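Local coordinates for protein ribonuclease-like 3 (Danio rerio, PDB 2VQ9) that cleaves RNA as a secreted ribonuclease of the pancreatic family, promotes angiogenesis and kills bacteria independently of its nuclease activity, at residues G40-Q45 against T104-T109; N100-V105 against S127-V132. All coordinates share one frame; numbering follows the deposited sequence.

Both contacts use strand 103-112 of the curled antiparallel sheet, and Thr104 and Val105 belong to both, but they join it to different partners. In contact 1 the loop 40-45 packs on the strand through apolar side chains that are mostly buried, and no polar bond runs between its two segments; the polar ends of the loop find partners beyond them. Contact 2 lies within the sheet itself, where 100-105 meets the neighbouring strand 127-132. It is only partly buried: backbone hydrogen bonds mark the register, a hydrated polar side holds Gln102, Thr104 and Ser127, and the other face carries the buried Phe103, Val105 and Ile130 beside the stem of Arg128.

Contact 1: G40-Q45 against T104-T109; sequences GGITEQ and TVITCT
The peptide group joining Thr43 to Glu44 is the flat element of this contact, and one of its faces is covered by the end of the Ile106 side chain. Ile106 CD1 sits over that face, 3.5 Å from Thr43 C and 3.2 Å from Glu44 N. Ile106 CG2 lies over the same face nearer its oxygen end, 3.8 Å from Thr43 O. The second torsion of Ile106, -110°, is nearly eclipsed and carries CD1 beneath the loop; together with the short approach it suggests strain or uncertainty in the methyl's position. Glu44 closes over the same methyl: its CG stands 3.4 Å from Ile106 CD1, the two side chains crossing at about a right angle, while the carboxylate continues past it and OE2 accepts a bond from Glu125 N on the next strand.

The other half of the contact is aliphatic. Ile42 points at the strand and straddles the branch point of Ile106 with both its branches: Ile42 CG1 reaches Ile106 CB at 3.6 Å, and Ile42 CG2 lies 3.8 Å from Ile106 CG1. With CG1 anti to the backbone nitrogen (chi1 -171°) and chi2 at 62°, CD1 of Ile42 comes alongside the strand toward Cys108, in loose contact with its SG at 4.5 Å. Phe71 of strand 68-72 borders both Ile42 and Cys108.

Cys108 is bonded to Cys47, at the start of helix 47-53, so the loop is tied covalently just beyond where it packs. Here the connection between the first two helices of the pancreatic ribonuclease fold is seated on the central antiparallel sheet.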
loop_
_atom_site.group_PDB
_atom_site.type_symbol
_atom_site.label_atom_id
_atom_site.label_comp_id
_atom_site.label_asym_id
_atom_site.label_seq_id
_atom_site.Cartn_x
_atom_site.Cartn_y
_atom_site.Cartn_z
ATOM N N GLY A 40 -2.072 0.706 -9.901
ATOM C CA GLY A 40 -2.602 -0.327 -10.800
ATOM C C GLY A 40 -1.600 -0.926 -11.771
ATOM O O GLY A 40 -1.778 -2.060 -12.235
ATOM N N GLY A 41 -0.541 -0.182 -12.083
ATOM C CA GLY A 41 0.471 -0.652 -13.028
ATOM C C GLY A 41 1.659 -1.383 -12.451
ATOM O O GLY A 41 2.582 -1.712 -13.188
ATOM N N ILE A 42 1.644 -1.645 -11.142
ATOM C CA ILE A 42 2.787 -2.297 -10.462
ATOM C C ILE A 42 3.036 -3.692 -11.044
ATOM O O ILE A 42 2.081 -4.399 -11.414
ATOM C CB ILE A 42 2.619 -2.327 -8.889
ATOM C CG1 ILE A 42 3.907 -2.808 -8.170
ATOM C CG2 ILE A 42 1.485 -3.243 -8.462
ATOM C CD1 ILE A 42 5.197 -1.896 -8.384
ATOM N N THR A 43 4.309 -4.051 -11.203
ATOM C CA THR A 43 4.696 -5.437 -11.480
ATOM C C THR A 43 5.783 -5.805 -10.475
ATOM O O THR A 43 6.349 -4.924 -9.818
ATOM C CB THR A 43 5.242 -5.640 -12.937
ATOM O OG1 THR A 43 6.494 -4.964 -13.097
ATOM C CG2 THR A 43 4.266 -5.104 -13.994
ATOM N N GLU A 44 6.109 -7.091 -10.383
ATOM C CA GLU A 44 7.254 -7.539 -9.568
ATOM C C GLU A 44 8.588 -6.896 -9.950
ATOM O O GLU A 44 9.431 -6.682 -9.084
ATOM C CB GLU A 44 7.384 -9.060 -9.622
ATOM C CG GLU A 44 6.246 -9.802 -8.916
ATOM C CD GLU A 44 6.507 -11.283 -8.847
ATOM O OE1 GLU A 44 7.344 -11.775 -9.643
ATOM O OE2 GLU A 44 5.898 -11.939 -8.004
ATOM N N GLN A 45 8.759 -6.566 -11.236
ATOM C CA GLN A 45 10.014 -6.029 -11.763
ATOM C C GLN A 45 10.082 -4.487 -11.794
ATOM O O GLN A 45 11.108 -3.898 -12.209
ATOM C CB GLN A 45 10.279 -6.604 -13.169
ATOM C CG GLN A 45 10.402 -8.137 -13.226
ATOM C CD GLN A 45 9.050 -8.875 -13.322
ATOM O OE1 GLN A 45 7.978 -8.260 -13.469
ATOM N NE2 GLN A 45 9.102 -10.212 -13.236
ATOM N N THR A 104 -4.872 -8.144 -6.089
ATOM C CA THR A 104 -3.488 -8.452 -6.315
ATOM C C THR A 104 -2.641 -7.360 -5.669
ATOM O O THR A 104 -2.854 -6.159 -5.900
ATOM C CB THR A 104 -3.209 -8.583 -7.813
ATOM O OG1 THR A 104 -3.991 -9.689 -8.292
ATOM C CG2 THR A 104 -1.714 -8.840 -8.072
ATOM N N VAL A 105 -1.710 -7.798 -4.834
ATOM C CA VAL A 105 -0.721 -6.888 -4.265
ATOM C C VAL A 105 0.700 -7.280 -4.675
ATOM O O VAL A 105 0.994 -8.466 -4.867
ATOM C CB VAL A 105 -0.841 -6.760 -2.720
ATOM C CG1 VAL A 105 -2.266 -6.319 -2.346
ATOM C CG2 VAL A 105 -0.432 -8.085 -2.007
ATOM N N ILE A 106 1.575 -6.285 -4.792
ATOM C CA ILE A 106 2.997 -6.530 -5.007
ATOM C C ILE A 106 3.760 -5.945 -3.824
ATOM O O ILE A 106 3.642 -4.762 -3.498
ATOM C CB ILE A 106 3.495 -5.954 -6.380
ATOM C CG1 ILE A 106 2.805 -6.725 -7.536
ATOM C CG2 ILE A 106 5.072 -5.920 -6.430
ATOM C CD1 ILE A 106 3.659 -7.613 -8.321
ATOM N N THR A 107 4.502 -6.802 -3.145
ATOM C CA THR A 107 5.296 -6.389 -1.986
ATOM C C THR A 107 6.736 -6.158 -2.463
ATOM O O THR A 107 7.363 -7.044 -3.039
ATOM C CB THR A 107 5.213 -7.453 -0.881
ATOM O OG1 THR A 107 3.841 -7.540 -0.447
ATOM C CG2 THR A 107 6.109 -7.088 0.303
ATOM N N CYS A 108 7.217 -4.939 -2.250
ATOM C CA CYS A 108 8.565 -4.499 -2.623
ATOM C C CYS A 108 9.452 -4.493 -1.381
ATOM O O CYS A 108 9.203 -3.763 -0.430
ATOM C CB CYS A 108 8.504 -3.072 -3.203
ATOM S SG CYS A 108 7.510 -2.916 -4.704
ATOM N N THR A 109 10.480 -5.327 -1.398
ATOM C CA THR A 109 11.353 -5.497 -0.239
ATOM C C THR A 109 12.748 -5.065 -0.640
ATOM O O THR A 109 13.272 -5.539 -1.648
ATOM C CB THR A 109 11.364 -6.963 0.202
ATOM O OG1 THR A 109 10.022 -7.324 0.571
ATOM C CG2 THR A 109 12.282 -7.118 1.422
#

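Contact 2: N100-V105 against S127-V132; sequences NDQFTV and SRKIVV. Unlike the reference sequence in segment 100-105: Asp101 (reference Asn).
In the antiparallel hydrogen-bonded pair of Phe103 and Arg128, Phe103 N donates to Arg128 O at 2.8 Å and Arg128 N returns a bond to Phe103 O at 2.9 Å, both nearly straight. Alongside, Gln102 NE2 reaches Ser127 OG at 3.2 Å, with the hydroxyl oxygen only 4° out of the amide plane. The bend at chi2 (-79°) folds the amide back over strand 127-132. Ser127 OG also meets a water that bridges it to Thr104 OG1 across the non-hydrogen-bonded pair.

Gln102 OE1 faces the aliphatic part of Lys129, at 3.4 Å from Lys129 CG, and Lys129 CE lies 3.3 Å from Asn100 O.

On the opposite side of the sheet, Ile130 CD1 stands over one face of the Phe103 ring, 4.1 Å from its centroid, in a CH-pi contact. Ile130 CG2 packs on Val105 CG1 at 3.8 Å; Ile72 and Tyr142 extend this layer, and Val105 also packs on Thr70, a substrate-binding residue. The aliphatic stem of Arg128 crosses Val105 CG2 at about a right angle, while its NE bonds Ser126 OG and its NH1 Gly145 O.

The axes of segments 103-105 and 127-132 pass 4.8 Å apart, with 109° between their directions; beyond Arg128, Lys129 bonds Val146 and Ile130 bonds Ser99. The backbone bonds mark the hairpin register, Gln102, Ser127 and the water add to it on the polar side, and apolar side chains in van der Waals contact continue on the buried face.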
loop_
_atom_site.group_PDB
_atom_site.type_symbol
_atom_site.label_atom_id
_atom_site.label_comp_id
_atom_site.label_asym_id
_atom_site.label_seq_id
_atom_site.Cartn_x
_atom_site.Cartn_y
_atom_site.Cartn_z
ATOM N N ASN A 100 -13.757 -7.573 1.105
ATOM C CA ASN A 100 -14.521 -8.768 0.717
ATOM C C ASN A 100 -13.962 -9.462 -0.543
ATOM O O ASN A 100 -14.037 -10.682 -0.636
ATOM C CB ASN A 100 -16.003 -8.449 0.492
ATOM C CG ASN A 100 -16.646 -7.705 1.647
ATOM O OD1 ASN A 100 -17.480 -6.826 1.427
ATOM N ND2 ASN A 100 -16.277 -8.050 2.880
ATOM N N ASP A 101 -13.427 -8.704 -1.514
ATOM C CA ASP A 101 -12.816 -9.317 -2.704
ATOM C C ASP A 101 -11.306 -9.462 -2.497
ATOM O O ASP A 101 -10.711 -8.730 -1.703
ATOM C CB ASP A 101 -13.017 -8.478 -3.981
ATOM C CG ASP A 101 -14.481 -8.314 -4.381
ATOM O OD1 ASP A 101 -15.328 -9.103 -3.900
ATOM O OD2 ASP A 101 -14.772 -7.392 -5.205
ATOM N N GLN A 102 -10.705 -10.374 -3.256
ATOM C CA GLN A 102 -9.257 -10.479 -3.355
ATOM C C GLN A 102 -8.765 -9.318 -4.216
ATOM O O GLN A 102 -9.451 -8.919 -5.176
ATOM C CB GLN A 102 -8.875 -11.766 -4.073
ATOM C CG GLN A 102 -9.459 -13.028 -3.447
ATOM C CD GLN A 102 -8.673 -13.430 -2.256
ATOM O OE1 GLN A 102 -9.227 -13.699 -1.186
ATOM N NE2 GLN A 102 -7.363 -13.447 -2.407
ATOM N N PHE A 103 -7.584 -8.794 -3.856
ATOM C CA PHE A 103 -6.839 -7.852 -4.686
ATOM C C PHE A 103 -5.448 -8.467 -4.950
ATOM O O PHE A 103 -4.916 -9.229 -4.141
ATOM C CB PHE A 103 -6.647 -6.518 -3.954
ATOM C CG PHE A 103 -7.877 -5.646 -3.895
ATOM C CD1 PHE A 103 -8.022 -4.557 -4.767
ATOM C CD2 PHE A 103 -8.880 -5.888 -2.946
ATOM C CE1 PHE A 103 -9.174 -3.714 -4.684
ATOM C CE2 PHE A 103 -10.026 -5.067 -2.858
ATOM C CZ PHE A 103 -10.171 -3.978 -3.730
ATOM N N THR A 104 -4.872 -8.144 -6.089
ATOM C CA THR A 104 -3.488 -8.452 -6.315
ATOM C C THR A 104 -2.641 -7.360 -5.669
ATOM O O THR A 104 -2.854 -6.159 -5.900
ATOM C CB THR A 104 -3.209 -8.583 -7.813
ATOM O OG1 THR A 104 -3.991 -9.689 -8.292
ATOM C CG2 THR A 104 -1.714 -8.840 -8.072
ATOM N N VAL A 105 -1.710 -7.798 -4.834
ATOM C CA VAL A 105 -0.721 -6.888 -4.265
ATOM C C VAL A 105 0.700 -7.280 -4.675
ATOM O O VAL A 105 0.994 -8.466 -4.867
ATOM C CB VAL A 105 -0.841 -6.760 -2.720
ATOM C CG1 VAL A 105 -2.266 -6.319 -2.346
ATOM C CG2 VAL A 105 -0.432 -8.085 -2.007
ATOM N N SER A 127 -2.129 -12.770 -4.052
ATOM C CA SER A 127 -3.552 -12.408 -4.128
ATOM C C SER A 127 -4.104 -12.475 -2.727
ATOM O O SER A 127 -4.021 -13.533 -2.062
ATOM C CB SER A 127 -4.339 -13.339 -5.067
ATOM O OG SER A 127 -5.723 -12.971 -5.072
ATOM N N ARG A 128 -4.620 -11.352 -2.235
ATOM C CA ARG A 128 -5.024 -11.307 -0.818
ATOM C C ARG A 128 -6.262 -10.484 -0.612
ATOM O O ARG A 128 -6.576 -9.628 -1.414
ATOM C CB ARG A 128 -3.916 -10.678 0.053
ATOM C CG ARG A 128 -2.459 -11.069 -0.264
ATOM C CD ARG A 128 -1.520 -10.772 0.913
ATOM N NE ARG A 128 -0.213 -11.433 0.743
ATOM C CZ ARG A 128 0.713 -11.576 1.691
ATOM N NH1 ARG A 128 0.508 -11.129 2.927
ATOM N NH2 ARG A 128 1.870 -12.177 1.399
ATOM N N LYS A 129 -6.950 -10.703 0.503
ATOM C CA LYS A 129 -7.871 -9.679 0.979
ATOM C C LYS A 129 -7.049 -8.618 1.705
ATOM O O LYS A 129 -6.140 -8.924 2.493
ATOM C CB LYS A 129 -8.900 -10.279 1.912
ATOM C CG LYS A 129 -9.510 -11.508 1.335
ATOM C CD LYS A 129 -10.778 -11.248 0.621
ATOM C CE LYS A 129 -11.733 -12.304 1.140
ATOM N NZ LYS A 129 -11.277 -12.512 2.561
ATOM N N ILE A 130 -7.344 -7.361 1.422
ATOM C CA ILE A 130 -6.532 -6.298 1.982
ATOM C C ILE A 130 -7.221 -5.743 3.222
ATOM O O ILE A 130 -8.454 -5.674 3.269
ATOM C CB ILE A 130 -6.255 -5.191 0.930
ATOM C CG1 ILE A 130 -7.542 -4.562 0.387
ATOM C CG2 ILE A 130 -5.420 -5.765 -0.226
ATOM C CD1 ILE A 130 -7.279 -3.255 -0.496
ATOM N N VAL A 131 -6.408 -5.359 4.202
ATOM C CA VAL A 131 -6.873 -4.762 5.430
ATOM C C VAL A 131 -6.366 -3.330 5.456
ATOM O O VAL A 131 -5.151 -3.075 5.438
ATOM C CB VAL A 131 -6.378 -5.556 6.677
ATOM C CG1 VAL A 131 -6.933 -4.934 7.952
ATOM C CG2 VAL A 131 -6.780 -7.044 6.551
ATOM N N VAL A 132 -7.309 -2.401 5.488
ATOM C CA VAL A 132 -7.012 -0.979 5.468
ATOM C C VAL A 132 -7.642 -0.323 6.704
ATOM O O VAL A 132 -8.709 -0.754 7.145
ATOM C CB VAL A 132 -7.515 -0.344 4.108
ATOM C CG1 VAL A 132 -6.868 -1.053 2.890
ATOM C CG2 VAL A 132 -9.010 -0.364 4.012
HETATM O O HOH W 1 -6.166 -11.245 -7.100
#